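Local coordinates for regulatory protein YycH-like domain-containing protein (Eubacterium rectale, PDB 5COZ) that is of unknown function but, as a predicted lipoprotein with a domain like that of the regulatory protein YycH, may act at the cell envelope, at residues 58-63 with 262-267; 219-224 with 303-308; 317-322 with 348-353; 62-67 with 313-318. All blocks are in the same frame, centred on the assembly; numbering follows the deposited sequence. Where two conformers were deposited one is given.

Interaction 1 (58-63 with 262-267); sequences YVKSGK and YDWVET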
loop_
_atom_site.group_PDB
_atom_site.type_symbol
_atom_site.label_atom_id
_atom_site.label_comp_id
_atom_site.label_asym_id
_atom_site.label_seq_id
_atom_site.Cartn_x
_atom_site.Cartn_y
_atom_site.Cartn_z
ATOM N N TYR A 58 -9.540 20.234 6.420
ATOM C CA TYR A 58 -10.978 19.974 6.460
ATOM C C TYR A 58 -11.264 18.784 5.575
ATOM O O TYR A 58 -11.040 18.849 4.349
ATOM C CB TYR A 58 -11.747 21.202 5.977
ATOM C CG TYR A 58 -11.829 22.247 7.058
ATOM C CD1 TYR A 58 -10.772 23.125 7.288
ATOM C CD2 TYR A 58 -12.939 22.328 7.891
ATOM C CE1 TYR A 58 -10.842 24.092 8.293
ATOM C CE2 TYR A 58 -13.018 23.288 8.901
ATOM C CZ TYR A 58 -11.966 24.163 9.099
ATOM O OH TYR A 58 -12.035 25.078 10.121
ATOM N N VAL A 59 -11.675 17.669 6.192
ATOM C CA VAL A 59 -11.798 16.390 5.495
ATOM C C VAL A 59 -13.176 15.817 5.673
ATOM O O VAL A 59 -13.738 15.829 6.789
ATOM C CB VAL A 59 -10.724 15.399 6.030
ATOM C CG1 VAL A 59 -10.821 14.018 5.374
ATOM C CG2 VAL A 59 -9.323 15.964 5.834
ATOM N N LYS A 60 -13.732 15.315 4.572
ATOM C CA LYS A 60 -15.025 14.661 4.568
ATOM C C LYS A 60 -14.955 13.238 5.070
ATOM O O LYS A 60 -13.984 12.539 4.814
ATOM C CB LYS A 60 -15.564 14.534 3.125
ATOM C CG LYS A 60 -15.841 15.850 2.443
ATOM C CD LYS A 60 -16.124 15.532 0.957
ATOM C CE LYS A 60 -16.619 16.723 0.193
ATOM N NZ LYS A 60 -18.033 17.038 0.569
ATOM N N SER A 61 -16.004 12.814 5.771
ATOM C CA SER A 61 -16.312 11.420 6.013
ATOM C C SER A 61 -17.461 11.089 5.107
ATOM O O SER A 61 -18.205 11.982 4.684
ATOM C CB SER A 61 -16.700 11.173 7.461
ATOM O OG SER A 61 -15.555 11.360 8.267
ATOM N N GLY A 62 -17.636 9.815 4.818
ATOM C CA GLY A 62 -18.746 9.474 3.942
ATOM C C GLY A 62 -19.071 8.003 3.934
ATOM O O GLY A 62 -18.706 7.250 4.846
ATOM N N LYS A 63 -19.854 7.638 2.938
ATOM C CA LYS A 63 -20.215 6.254 2.653
ATOM C C LYS A 63 -19.697 5.940 1.282
ATOM O O LYS A 63 -19.802 6.787 0.375
ATOM C CB LYS A 63 -21.732 6.043 2.668
ATOM C CG LYS A 63 -22.452 6.407 3.956
ATOM C CD LYS A 63 -22.358 5.328 4.984
ATOM C CE LYS A 63 -23.342 5.597 6.103
ATOM N NZ LYS A 63 -23.069 4.666 7.223
ATOM N N TYR A 262 -13.421 1.363 -4.379
ATOM C CA TYR A 262 -14.652 1.853 -3.778
ATOM C C TYR A 262 -15.189 3.033 -4.530
ATOM O O TYR A 262 -14.421 3.801 -5.118
ATOM C CB TYR A 262 -14.389 2.246 -2.310
ATOM C CG TYR A 262 -13.820 1.093 -1.512
ATOM C CD1 TYR A 262 -14.653 0.133 -0.947
ATOM C CD2 TYR A 262 -12.438 0.906 -1.399
ATOM C CE1 TYR A 262 -14.134 -0.981 -0.283
ATOM C CE2 TYR A 262 -11.912 -0.231 -0.786
ATOM C CZ TYR A 262 -12.763 -1.154 -0.198
ATOM O OH TYR A 262 -12.286 -2.264 0.477
ATOM N N ASP A 263 -16.521 3.172 -4.540
ATOM C CA ASP A 263 -17.208 4.276 -5.211
ATOM C C ASP A 263 -17.869 5.159 -4.148
ATOM O O ASP A 263 -18.684 4.684 -3.367
ATOM C CB ASP A 263 -18.260 3.748 -6.216
ATOM C CG ASP A 263 -18.839 4.814 -7.132
ATOM O OD1 ASP A 263 -18.088 5.664 -7.571
ATOM O OD2 ASP A 263 -20.069 4.803 -7.365
ATOM N N TRP A 264 -17.515 6.446 -4.131
ATOM C CA TRP A 264 -18.093 7.394 -3.164
ATOM C C TRP A 264 -19.602 7.551 -3.387
ATOM O O TRP A 264 -20.043 7.918 -4.494
ATOM C CB TRP A 264 -17.409 8.744 -3.317
ATOM C CG TRP A 264 -17.801 9.750 -2.270
ATOM C CD1 TRP A 264 -18.854 10.623 -2.323
ATOM C CD2 TRP A 264 -17.098 10.039 -1.062
ATOM N NE1 TRP A 264 -18.862 11.427 -1.203
ATOM C CE2 TRP A 264 -17.787 11.097 -0.417
ATOM C CE3 TRP A 264 -15.936 9.526 -0.463
ATOM C CZ2 TRP A 264 -17.345 11.640 0.799
ATOM C CZ3 TRP A 264 -15.492 10.078 0.740
ATOM C CH2 TRP A 264 -16.190 11.125 1.348
ATOM N N VAL A 265 -20.398 7.376 -2.321
ATOM C CA VAL A 265 -21.840 7.517 -2.464
ATOM C C VAL A 265 -22.306 8.869 -1.903
ATOM O O VAL A 265 -23.103 9.577 -2.549
ATOM C CB VAL A 265 -22.558 6.339 -1.745
ATOM C CG1 VAL A 265 -24.089 6.538 -1.665
ATOM C CG2 VAL A 265 -22.221 5.027 -2.460
ATOM N N GLU A 266 -21.826 9.227 -0.697
ATOM C CA GLU A 266 -22.268 10.474 -0.064
ATOM C C GLU A 266 -21.346 10.901 1.059
ATOM O O GLU A 266 -20.661 10.073 1.673
ATOM C CB GLU A 266 -23.708 10.344 0.493
ATOM C CG GLU A 266 -23.880 9.296 1.570
ATOM C CD GLU A 266 -25.332 9.010 1.906
ATOM O OE1 GLU A 266 -26.055 9.954 2.296
ATOM O OE2 GLU A 266 -25.745 7.837 1.780
ATOM N N THR A 267 -21.397 12.206 1.362
ATOM C CA THR A 267 -20.703 12.801 2.494
ATOM C C THR A 267 -21.609 12.664 3.696
ATOM O O THR A 267 -22.802 13.003 3.604
ATOM C CB THR A 267 -20.403 14.278 2.203
ATOM O OG1 THR A 267 -19.582 14.349 1.037
ATOM C CG2 THR A 267 -19.686 14.968 3.372
#

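Interaction 2 (219-224 with 303-308); sequences DVYGIP and LEYMLF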
loop_
_atom_site.group_PDB
_atom_site.type_symbol
_atom_site.label_atom_id
_atom_site.label_comp_id
_atom_site.label_asym_id
_atom_site.label_seq_id
_atom_site.Cartn_x
_atom_site.Cartn_y
_atom_site.Cartn_z
ATOM N N ASP A 219 -7.086 6.683 -4.369
ATOM C CA ASP A 219 -7.486 7.677 -3.407
ATOM C C ASP A 219 -8.812 8.328 -3.748
ATOM O O ASP A 219 -9.404 8.067 -4.799
ATOM C CB ASP A 219 -6.375 8.761 -3.339
ATOM C CG ASP A 219 -6.170 9.674 -4.536
ATOM O OD1 ASP A 219 -6.564 9.293 -5.666
ATOM O OD2 ASP A 219 -5.565 10.758 -4.351
ATOM N N VAL A 220 -9.278 9.189 -2.834
ATOM C CA VAL A 220 -10.485 9.987 -3.032
ATOM C C VAL A 220 -10.232 11.268 -2.227
ATOM O O VAL A 220 -9.618 11.198 -1.155
ATOM C CB VAL A 220 -11.784 9.205 -2.681
ATOM C CG1 VAL A 220 -11.880 8.858 -1.199
ATOM C CG2 VAL A 220 -13.031 9.958 -3.151
ATOM N N TYR A 221 -10.564 12.434 -2.793
ATOM C CA TYR A 221 -10.277 13.737 -2.155
ATOM C C TYR A 221 -8.788 13.854 -1.799
ATOM O O TYR A 221 -8.414 14.496 -0.804
ATOM C CB TYR A 221 -11.191 14.001 -0.949
ATOM C CG TYR A 221 -12.635 14.066 -1.391
ATOM C CD1 TYR A 221 -13.089 15.105 -2.198
ATOM C CD2 TYR A 221 -13.533 13.059 -1.047
ATOM C CE1 TYR A 221 -14.397 15.123 -2.686
ATOM C CE2 TYR A 221 -14.850 13.083 -1.496
ATOM C CZ TYR A 221 -15.275 14.114 -2.315
ATOM O OH TYR A 221 -16.558 14.121 -2.778
ATOM N N GLY A 222 -7.948 13.245 -2.637
ATOM C CA GLY A 222 -6.498 13.318 -2.471
ATOM C C GLY A 222 -5.896 12.464 -1.375
ATOM O O GLY A 222 -4.687 12.524 -1.179
ATOM N N ILE A 223 -6.716 11.660 -0.692
ATOM C CA ILE A 223 -6.282 10.871 0.458
ATOM C C ILE A 223 -6.423 9.401 0.101
ATOM O O ILE A 223 -7.500 8.975 -0.347
ATOM C CB ILE A 223 -7.109 11.279 1.705
ATOM C CG1 ILE A 223 -6.822 12.753 2.037
ATOM C CG2 ILE A 223 -6.768 10.348 2.887
ATOM C CD1 ILE A 223 -7.764 13.341 3.119
ATOM N N PRO A 224 -5.353 8.615 0.292
ATOM C CA PRO A 224 -5.430 7.204 -0.092
ATOM C C PRO A 224 -6.248 6.367 0.874
ATOM O O PRO A 224 -6.228 6.623 2.092
ATOM C CB PRO A 224 -3.962 6.748 -0.081
ATOM C CG PRO A 224 -3.329 7.583 1.010
ATOM C CD PRO A 224 -4.034 8.959 0.860
ATOM N N LEU A 303 -1.699 10.337 6.642
ATOM C CA LEU A 303 -3.127 10.647 6.631
ATOM C C LEU A 303 -3.786 9.714 5.628
ATOM O O LEU A 303 -3.396 9.723 4.453
ATOM C CB LEU A 303 -3.357 12.124 6.254
ATOM C CG LEU A 303 -4.795 12.534 6.022
ATOM C CD1 LEU A 303 -5.640 12.340 7.316
ATOM C CD2 LEU A 303 -4.827 14.015 5.546
ATOM N N GLU A 304 -4.741 8.905 6.085
ATOM C CA GLU A 304 -5.351 7.915 5.203
ATOM C C GLU A 304 -6.841 7.855 5.426
ATOM O O GLU A 304 -7.342 8.340 6.432
ATOM C CB GLU A 304 -4.731 6.513 5.428
ATOM C CG GLU A 304 -3.207 6.555 5.321
ATOM C CD GLU A 304 -2.484 5.235 5.464
ATOM O OE1 GLU A 304 -3.157 4.217 5.739
ATOM O OE2 GLU A 304 -1.229 5.232 5.409
ATOM N N TYR A 305 -7.561 7.220 4.488
ATOM C CA TYR A 305 -8.985 6.985 4.654
ATOM C C TYR A 305 -9.200 5.531 5.020
ATOM O O TYR A 305 -8.922 4.631 4.216
ATOM C CB TYR A 305 -9.732 7.287 3.341
ATOM C CG TYR A 305 -10.326 8.671 3.228
ATOM C CD1 TYR A 305 -11.135 9.192 4.236
ATOM C CD2 TYR A 305 -10.168 9.424 2.072
ATOM C CE1 TYR A 305 -11.776 10.428 4.093
ATOM C CE2 TYR A 305 -10.812 10.657 1.911
ATOM C CZ TYR A 305 -11.621 11.149 2.921
ATOM O OH TYR A 305 -12.269 12.351 2.746
HETATM N N MSE A 306 -9.741 5.299 6.215
HETATM C CA MSE A 306 -10.023 3.932 6.640
HETATM C C MSE A 306 -11.473 3.597 6.315
HETATM O O MSE A 306 -12.357 4.449 6.452
HETATM C CB MSE A 306 -9.756 3.755 8.134
HETATM C CG MSE A 306 -9.969 2.316 8.576
HETATM SE SE MSE A 306 -9.165 1.965 10.298
HETATM C CE MSE A 306 -7.364 1.725 9.715
ATOM N N LEU A 307 -11.682 2.356 5.863
ATOM C CA LEU A 307 -13.019 1.861 5.605
ATOM C C LEU A 307 -13.506 0.983 6.724
ATOM O O LEU A 307 -12.764 0.125 7.229
ATOM C CB LEU A 307 -13.070 1.079 4.327
ATOM C CG LEU A 307 -12.759 1.844 3.067
ATOM C CD1 LEU A 307 -13.264 1.114 1.993
ATOM C CD2 LEU A 307 -13.513 3.141 2.977
ATOM N N PHE A 308 -14.780 1.204 7.112
ATOM C CA PHE A 308 -15.401 0.423 8.174
ATOM C C PHE A 308 -16.641 -0.216 7.605
ATOM O O PHE A 308 -17.545 0.501 7.133
ATOM C CB PHE A 308 -15.739 1.328 9.378
ATOM C CG PHE A 308 -14.547 2.019 9.990
ATOM C CD1 PHE A 308 -13.786 1.389 10.973
ATOM C CD2 PHE A 308 -14.137 3.271 9.537
ATOM C CE1 PHE A 308 -12.688 2.027 11.542
ATOM C CE2 PHE A 308 -13.042 3.905 10.101
ATOM C CZ PHE A 308 -12.332 3.287 11.112
#

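Interaction 3 (317-322 with 348-353); sequences IKPVWV and DAYTGE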
loop_
_atom_site.group_PDB
_atom_site.type_symbol
_atom_site.label_atom_id
_atom_site.label_comp_id
_atom_site.label_asym_id
_atom_site.label_seq_id
_atom_site.Cartn_x
_atom_site.Cartn_y
_atom_site.Cartn_z
ATOM N N ILE A 317 -16.372 5.678 5.372
ATOM C CA ILE A 317 -15.003 6.084 5.041
ATOM C C ILE A 317 -14.664 7.277 5.924
ATOM O O ILE A 317 -15.409 8.267 5.918
ATOM C CB ILE A 317 -14.825 6.357 3.528
ATOM C CG1 ILE A 317 -13.368 6.717 3.200
ATOM C CG2 ILE A 317 -15.828 7.390 2.932
ATOM C CD1 ILE A 317 -13.045 6.702 1.700
ATOM N N LYS A 318 -13.600 7.146 6.758
ATOM C CA LYS A 318 -13.292 8.211 7.713
ATOM C C LYS A 318 -11.805 8.423 7.735
ATOM O O LYS A 318 -11.049 7.444 7.597
ATOM C CB LYS A 318 -13.773 7.821 9.134
ATOM C CG LYS A 318 -15.306 7.634 9.200
ATOM C CD LYS A 318 -15.792 7.309 10.613
ATOM C CE LYS A 318 -15.746 8.534 11.514
ATOM N NZ LYS A 318 -16.083 8.206 12.930
ATOM N N PRO A 319 -11.336 9.662 7.938
ATOM C CA PRO A 319 -9.885 9.874 7.947
ATOM C C PRO A 319 -9.255 9.407 9.242
ATOM O O PRO A 319 -9.827 9.570 10.343
ATOM C CB PRO A 319 -9.748 11.401 7.813
ATOM C CG PRO A 319 -11.013 11.944 8.481
ATOM C CD PRO A 319 -12.078 10.938 8.083
ATOM N N VAL A 320 -8.052 8.871 9.101
ATOM C CA VAL A 320 -7.240 8.420 10.221
ATOM C C VAL A 320 -5.816 8.923 10.033
ATOM O O VAL A 320 -5.357 9.124 8.899
ATOM C CB VAL A 320 -7.247 6.854 10.377
ATOM C CG1 VAL A 320 -8.637 6.363 10.751
ATOM C CG2 VAL A 320 -6.723 6.125 9.129
ATOM N N TRP A 321 -5.102 9.089 11.153
ATOM C CA TRP A 321 -3.656 9.256 11.155
ATOM C C TRP A 321 -3.045 7.920 11.542
ATOM O O TRP A 321 -3.412 7.372 12.592
ATOM C CB TRP A 321 -3.224 10.337 12.152
ATOM C CG TRP A 321 -3.446 11.740 11.694
ATOM C CD1 TRP A 321 -4.344 12.634 12.200
ATOM C CD2 TRP A 321 -2.662 12.455 10.729
ATOM N NE1 TRP A 321 -4.192 13.863 11.585
ATOM C CE2 TRP A 321 -3.148 13.787 10.698
ATOM C CE3 TRP A 321 -1.601 12.099 9.879
ATOM C CZ2 TRP A 321 -2.604 14.770 9.860
ATOM C CZ3 TRP A 321 -1.046 13.080 9.053
ATOM C CH2 TRP A 321 -1.552 14.392 9.043
ATOM N N VAL A 322 -2.180 7.369 10.679
ATOM C CA VAL A 322 -1.530 6.089 10.940
ATOM C C VAL A 322 -0.083 6.368 11.273
ATOM O O VAL A 322 0.573 7.131 10.556
ATOM C CB VAL A 322 -1.626 5.118 9.733
ATOM C CG1 VAL A 322 -1.085 3.744 10.143
ATOM C CG2 VAL A 322 -3.077 4.989 9.261
ATOM N N ASP A 348 -8.182 8.122 15.131
ATOM C CA ASP A 348 -9.261 8.860 14.471
ATOM C C ASP A 348 -8.684 10.262 14.157
ATOM O O ASP A 348 -8.159 10.932 15.066
ATOM C CB ASP A 348 -10.466 8.910 15.422
ATOM C CG ASP A 348 -11.668 9.707 14.948
ATOM O OD1 ASP A 348 -11.465 10.772 14.305
ATOM O OD2 ASP A 348 -12.809 9.314 15.292
ATOM N N ALA A 349 -8.740 10.706 12.874
ATOM C CA ALA A 349 -8.053 11.974 12.572
ATOM C C ALA A 349 -8.771 13.189 13.134
ATOM O O ALA A 349 -8.121 14.219 13.315
ATOM C CB ALA A 349 -7.855 12.137 11.071
ATOM N N TYR A 350 -10.079 13.091 13.406
ATOM C CA TYR A 350 -10.815 14.220 13.974
ATOM C C TYR A 350 -10.605 14.314 15.460
ATOM O O TYR A 350 -10.400 15.413 15.962
ATOM C CB TYR A 350 -12.328 14.106 13.748
ATOM C CG TYR A 350 -12.776 13.999 12.310
ATOM C CD1 TYR A 350 -12.536 15.032 11.399
ATOM C CD2 TYR A 350 -13.493 12.892 11.872
ATOM C CE1 TYR A 350 -12.995 14.947 10.079
ATOM C CE2 TYR A 350 -13.934 12.786 10.560
ATOM C CZ TYR A 350 -13.741 13.847 9.687
ATOM O OH TYR A 350 -14.193 13.691 8.395
ATOM N N THR A 351 -10.736 13.183 16.174
ATOM C CA THR A 351 -10.749 13.243 17.631
ATOM C C THR A 351 -9.443 12.895 18.295
ATOM O O THR A 351 -9.279 13.222 19.470
ATOM C CB THR A 351 -11.832 12.303 18.186
ATOM O OG1 THR A 351 -11.442 10.937 17.943
ATOM C CG2 THR A 351 -13.227 12.578 17.618
ATOM N N GLY A 352 -8.554 12.205 17.592
ATOM C CA GLY A 352 -7.317 11.708 18.185
ATOM C C GLY A 352 -7.529 10.442 18.998
ATOM O O GLY A 352 -6.594 9.993 19.649
ATOM N N GLU A 353 -8.751 9.862 18.986
ATOM C CA GLU A 353 -9.006 8.566 19.656
ATOM C C GLU A 353 -8.006 7.547 19.121
ATOM O O GLU A 353 -7.930 7.347 17.910
ATOM C CB GLU A 353 -10.421 8.077 19.347
ATOM C CG GLU A 353 -10.686 6.669 19.892
ATOM C CD GLU A 353 -12.069 6.101 19.624
ATOM O OE1 GLU A 353 -12.916 6.805 19.023
ATOM O OE2 GLU A 353 -12.291 4.925 20.002
HETATM O O HOH W 1 -15.068 10.525 14.608
HETATM O O HOH W 2 -12.211 9.570 11.760
#

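Interaction 4 (62-67 with 313-318); sequences GKVKAI and ETYDIK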
loop_
_atom_site.group_PDB
_atom_site.type_symbol
_atom_site.label_atom_id
_atom_site.label_comp_id
_atom_site.label_asym_id
_atom_site.label_seq_id
_atom_site.Cartn_x
_atom_site.Cartn_y
_atom_site.Cartn_z
ATOM N N GLY A 62 -17.636 9.815 4.818
ATOM C CA GLY A 62 -18.746 9.474 3.942
ATOM C C GLY A 62 -19.071 8.003 3.934
ATOM O O GLY A 62 -18.706 7.250 4.846
ATOM N N LYS A 63 -19.854 7.638 2.938
ATOM C CA LYS A 63 -20.215 6.254 2.653
ATOM C C LYS A 63 -19.697 5.940 1.282
ATOM O O LYS A 63 -19.802 6.787 0.375
ATOM C CB LYS A 63 -21.732 6.043 2.668
ATOM C CG LYS A 63 -22.452 6.407 3.956
ATOM C CD LYS A 63 -22.358 5.328 4.984
ATOM C CE LYS A 63 -23.342 5.597 6.103
ATOM N NZ LYS A 63 -23.069 4.666 7.223
ATOM N N VAL A 64 -19.164 4.732 1.104
ATOM C CA VAL A 64 -18.717 4.242 -0.210
ATOM C C VAL A 64 -19.297 2.873 -0.430
ATOM O O VAL A 64 -19.654 2.184 0.533
ATOM C CB VAL A 64 -17.158 4.161 -0.342
ATOM C CG1 VAL A 64 -16.492 5.525 -0.159
ATOM C CG2 VAL A 64 -16.576 3.136 0.633
ATOM N N LYS A 65 -19.362 2.457 -1.686
ATOM C CA LYS A 65 -19.787 1.113 -2.045
ATOM C C LYS A 65 -18.617 0.400 -2.645
ATOM O O LYS A 65 -17.866 0.981 -3.417
ATOM C CB LYS A 65 -20.935 1.173 -3.079
ATOM C CG LYS A 65 -22.301 1.402 -2.474
ATOM C CD LYS A 65 -23.390 1.156 -3.525
ATOM C CE LYS A 65 -24.779 1.213 -2.927
ATOM N NZ LYS A 65 -25.250 2.611 -2.723
ATOM N N ALA A 66 -18.484 -0.882 -2.349
ATOM C CA ALA A 66 -17.459 -1.678 -2.986
ATOM C C ALA A 66 -17.687 -1.735 -4.490
ATOM O O ALA A 66 -18.845 -1.832 -4.929
ATOM C CB ALA A 66 -17.508 -3.098 -2.420
ATOM N N ILE A 67 -16.603 -1.645 -5.277
ATOM C CA ILE A 67 -16.660 -1.853 -6.720
ATOM C C ILE A 67 -16.475 -3.349 -6.905
ATOM O O ILE A 67 -15.467 -3.917 -6.461
ATOM C CB ILE A 67 -15.625 -0.990 -7.492
ATOM C CG1 ILE A 67 -15.999 0.507 -7.351
ATOM C CG2 ILE A 67 -15.580 -1.389 -8.998
ATOM C CD1 ILE A 67 -14.987 1.489 -7.809
ATOM N N GLU A 313 -22.582 -4.213 1.294
ATOM C CA GLU A 313 -21.376 -3.837 0.514
ATOM C C GLU A 313 -21.067 -2.316 0.575
ATOM O O GLU A 313 -20.258 -1.821 -0.218
ATOM C CB GLU A 313 -21.406 -4.320 -0.958
ATOM C CG GLU A 313 -22.099 -5.648 -1.263
ATOM C CD GLU A 313 -21.753 -6.861 -0.420
ATOM O OE1 GLU A 313 -20.548 -7.139 -0.226
ATOM O OE2 GLU A 313 -22.696 -7.559 0.020
ATOM N N THR A 314 -21.699 -1.591 1.526
ATOM C CA THR A 314 -21.422 -0.179 1.839
ATOM C C THR A 314 -20.447 -0.130 3.062
ATOM O O THR A 314 -20.487 -0.984 3.959
ATOM C CB THR A 314 -22.735 0.615 2.080
ATOM O OG1 THR A 314 -23.493 0.624 0.871
ATOM C CG2 THR A 314 -22.506 2.076 2.525
ATOM N N TYR A 315 -19.593 0.886 3.068
ATOM C CA TYR A 315 -18.625 1.101 4.129
ATOM C C TYR A 315 -18.643 2.535 4.536
ATOM O O TYR A 315 -18.858 3.392 3.680
ATOM C CB TYR A 315 -17.199 0.787 3.597
ATOM C CG TYR A 315 -16.980 -0.615 3.085
ATOM C CD1 TYR A 315 -17.487 -1.017 1.855
ATOM C CD2 TYR A 315 -16.249 -1.538 3.825
ATOM C CE1 TYR A 315 -17.306 -2.318 1.389
ATOM C CE2 TYR A 315 -16.041 -2.835 3.364
ATOM C CZ TYR A 315 -16.607 -3.232 2.158
ATOM O OH TYR A 315 -16.404 -4.506 1.666
ATOM N N ASP A 316 -18.356 2.832 5.802
ATOM C CA ASP A 316 -18.113 4.203 6.225
ATOM C C ASP A 316 -16.660 4.497 5.889
ATOM O O ASP A 316 -15.802 3.621 6.103
ATOM C CB ASP A 316 -18.330 4.368 7.727
ATOM C CG ASP A 316 -19.801 4.393 8.077
ATOM O OD1 ASP A 316 -20.454 5.420 7.803
ATOM O OD2 ASP A 316 -20.292 3.393 8.641
ATOM N N ILE A 317 -16.372 5.678 5.372
ATOM C CA ILE A 317 -15.003 6.084 5.041
ATOM C C ILE A 317 -14.664 7.277 5.924
ATOM O O ILE A 317 -15.409 8.267 5.918
ATOM C CB ILE A 317 -14.825 6.357 3.528
ATOM C CG1 ILE A 317 -13.368 6.717 3.200
ATOM C CG2 ILE A 317 -15.828 7.390 2.932
ATOM C CD1 ILE A 317 -13.045 6.702 1.700
ATOM N N LYS A 318 -13.600 7.146 6.758
ATOM C CA LYS A 318 -13.292 8.211 7.713
ATOM C C LYS A 318 -11.805 8.423 7.735
ATOM O O LYS A 318 -11.049 7.444 7.597
ATOM C CB LYS A 318 -13.773 7.821 9.134
ATOM C CG LYS A 318 -15.306 7.634 9.200
ATOM C CD LYS A 318 -15.792 7.309 10.613
ATOM C CE LYS A 318 -15.746 8.534 11.514
ATOM N NZ LYS A 318 -16.083 8.206 12.930
HETATM O O HOH W 3 -19.116 7.840 7.520
HETATM O O HOH W 4 -24.294 3.378 -0.243
#

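Interaction 1 (58-63 with 262-267)
Gly62 and Lys63 of strand 58-63 pair antiparallel with Thr267 and Glu266 of strand 262-267, the short axes approaching to 4.7 Å at 124° between their directions. Gly62 and Thr267 form the non-hydrogen-bonded pair, while Lys63 N donates to Glu266 O at 2.9 Å in the hydrogen-bonded one. Lys63 O takes two backbone donors: Val265 N at 2.8 Å and, more weakly, Glu266 N. Two residues thus face one, and the ladder is offset there.

Glycine suits position 62, since a CB would collide with Glu266 O and with CZ2 of the Trp264 indole. The six-membered end of that indole lies obliquely by Gly62 N and the CB of Lys60, whose chain crosses it at about a right angle; Lys60 CB stands 3.9 Å from Trp264 CH2. Beyond, the Lys60 chain runs extended and bends only at its last torsion (chi4 -73°), which brings NZ to Thr267 OG1 at 3.1 Å. With an alanine here, Thr267 OG1 is likely to lose its ammonium donor, and Trp264 CZ2 its contact with Lys60 CD. Along the other face, the Lys63 and Glu266 chains lie side by side, CG to CG 4.0 Å, while Lys63 NZ goes on to salt bridges with Asp316 and Asp310.

Val265 and Glu266 opposite Lys63 make a classic beta bulge within a twisted antiparallel pair of the mixed sheet.

Interaction 2 (219-224 with 303-308)
Ile223 presses its branched carbon against the ring of Tyr305, CB standing 3.6 Å from Tyr305 CD2 in an oblique approach. Its two branches then part. CG2, anti to the backbone N, lies over the backbone between Glu304 and Tyr305, whereas CG1 (chi1 -63°) carries CD1 to the tip of Leu303, where Ile223 CD1 and Leu303 CD2 are 3.9 Å apart. Val220 adds a methyl to the same ring: CG1 meets CD2 and CE2 of Tyr305, 3.7 Å from each, the two side chains crossing at about a right angle. At the margin of this apolar centre, Pro224 CD packs against the backbone carbonyl of Leu303, 3.7 Å from its O.

At the ring's rim the surroundings become polar. Val220 O lies in the plane of the Tyr305 ring at its edge, 3.3 Å from CE2, and the same oxygen accepts Ile223 N in the type I' turn from Val220 to Ile223. Tyr221, at the turn, brings CB and CD2 to the phenol end, while Tyr305 OH itself bonds to Lys60 O. The backbone link is a single, nearly straight bond from Tyr305 N to Pro224 O at 2.8 Å (170° at the hydrogen), the donor tilted 24° from the carbonyl plane. Glu304, turned to another side, has its carboxylate held by Arg227, Ser302 and Tyr324.

The hairpin 211-224 thereby brings the tip of the antiparallel sheet against strand 295-311 of the mixed sheet, with Val59 of strand 58-66 and Ile317 of strand 314-330 packing beside Tyr305.

Interaction 3 (317-322 with 348-353)
Tyr350 is carried to Pro319 by a chi1 of -58°, which sets CG beside its own backbone N, and chi2 (-63°) turns one ring face to the proline. Pro319 CG sits over that face, 3.9 Å from the ring centroid, a CH-pi contact displaced toward CZ and the hydroxyl. In Asp348, CG anti to the backbone N (chi1 177°) swings the carboxylate back over the turn that follows: OD1 accepts Tyr350 N at 2.8 Å, nearly along the C-O bond, and Thr351 N from well above the carboxylate plane. The first of these bonds makes an Asx turn.

Ala349 lies between Pro319 and Trp321. Its N donates to Pro319 O at 3.0 Å from above the carbonyl plane, and Ala349 CB approaches Trp321 CD1 to 3.7 Å. A second water, besides the one below, donates to Pro319 O and, weakly, to Asp348 OD1. Replacing Asp348 by leucine would probably deprive the amides of Tyr350 and Thr351 of their shared acceptor.

Tyr350 OH, bonded to Ser61 and Val59, ties the turn to strand 58-66. Lys318 and Asp348 form no direct salt bridge: a water links NZ to OD2, and their opposite charges, 4.2 Å apart between Lys318 NZ and Asp348 OD2, probably add a weaker attraction.

Interaction 4 (62-67 with 313-318)
Backbone bonds alternate along the pair Gly62 to Ala66 with Ile317 to Glu313, whose short strand axes pass 4.5 Å apart at 137°. Gly62 and Ile317 exchange N-H...O bonds, as do Val64 and Tyr315, and Ala66 N also donates to Glu313 O, in the conformer given. The bonds differ in shape: Gly62 N lies in the carbonyl plane of Ile317, whereas Ile317 N stands above that of Gly62. Between these pairs, CA-H...O contacts such as Lys63 CA to Tyr315 O (3.3 Å) fill in.

The charged contact is a salt bridge: Lys63 NZ reaches Asp316 OD1 at 2.8 Å on its syn side, 31° out of the carboxylate plane. A bend at chi2 (-81°) lays the lysine chain alongside the aspartate. One water bridges Asp316 OD1 and Gly62 O.

Apolar contacts occupy the other face. Val64 CG1 meets Ile317 CG2 at 3.7 Å, its CG2 branch meets CB of Tyr315, and Ala66 CB lies at the edge of the Tyr315 ring, 3.9 Å from CE1. That ring also stacks edge-to-face with Tyr237 and Tyr262.

Bonded pairs Gly62-Ile317 and Val64-Tyr315, alternating with non-hydrogen-bonded Lys63-Asp316 and Lys65-Thr314, define a regular antiparallel ladder; Val64 and Ile317 are on its buried face, Lys63 and Asp316 on its polar one.

All four contacts lie on one side of the chain's centre and reach the mixed sheet. Interactions 1 and 4 start from strand 58-66, their centres about 8 Å apart; they share Gly62 and Lys63, so this strand runs between 262-272 and 314-330. Interactions 3 and 4 use overlapping parts of strand 314-330, sharing Ile317 and Lys318, with centres about 16 Å apart. Strand 295-311, which precedes it in the chain, pairs with it and carries interaction 2; the centres of interactions 2 and 3 are about 10 Å apart. The chain completes interaction 1 before it reaches interaction 3, while the segments of interactions 1 and 2 alternate. Early and late parts of the chain thus build one sheet, which interaction 2 joins to the antiparallel one.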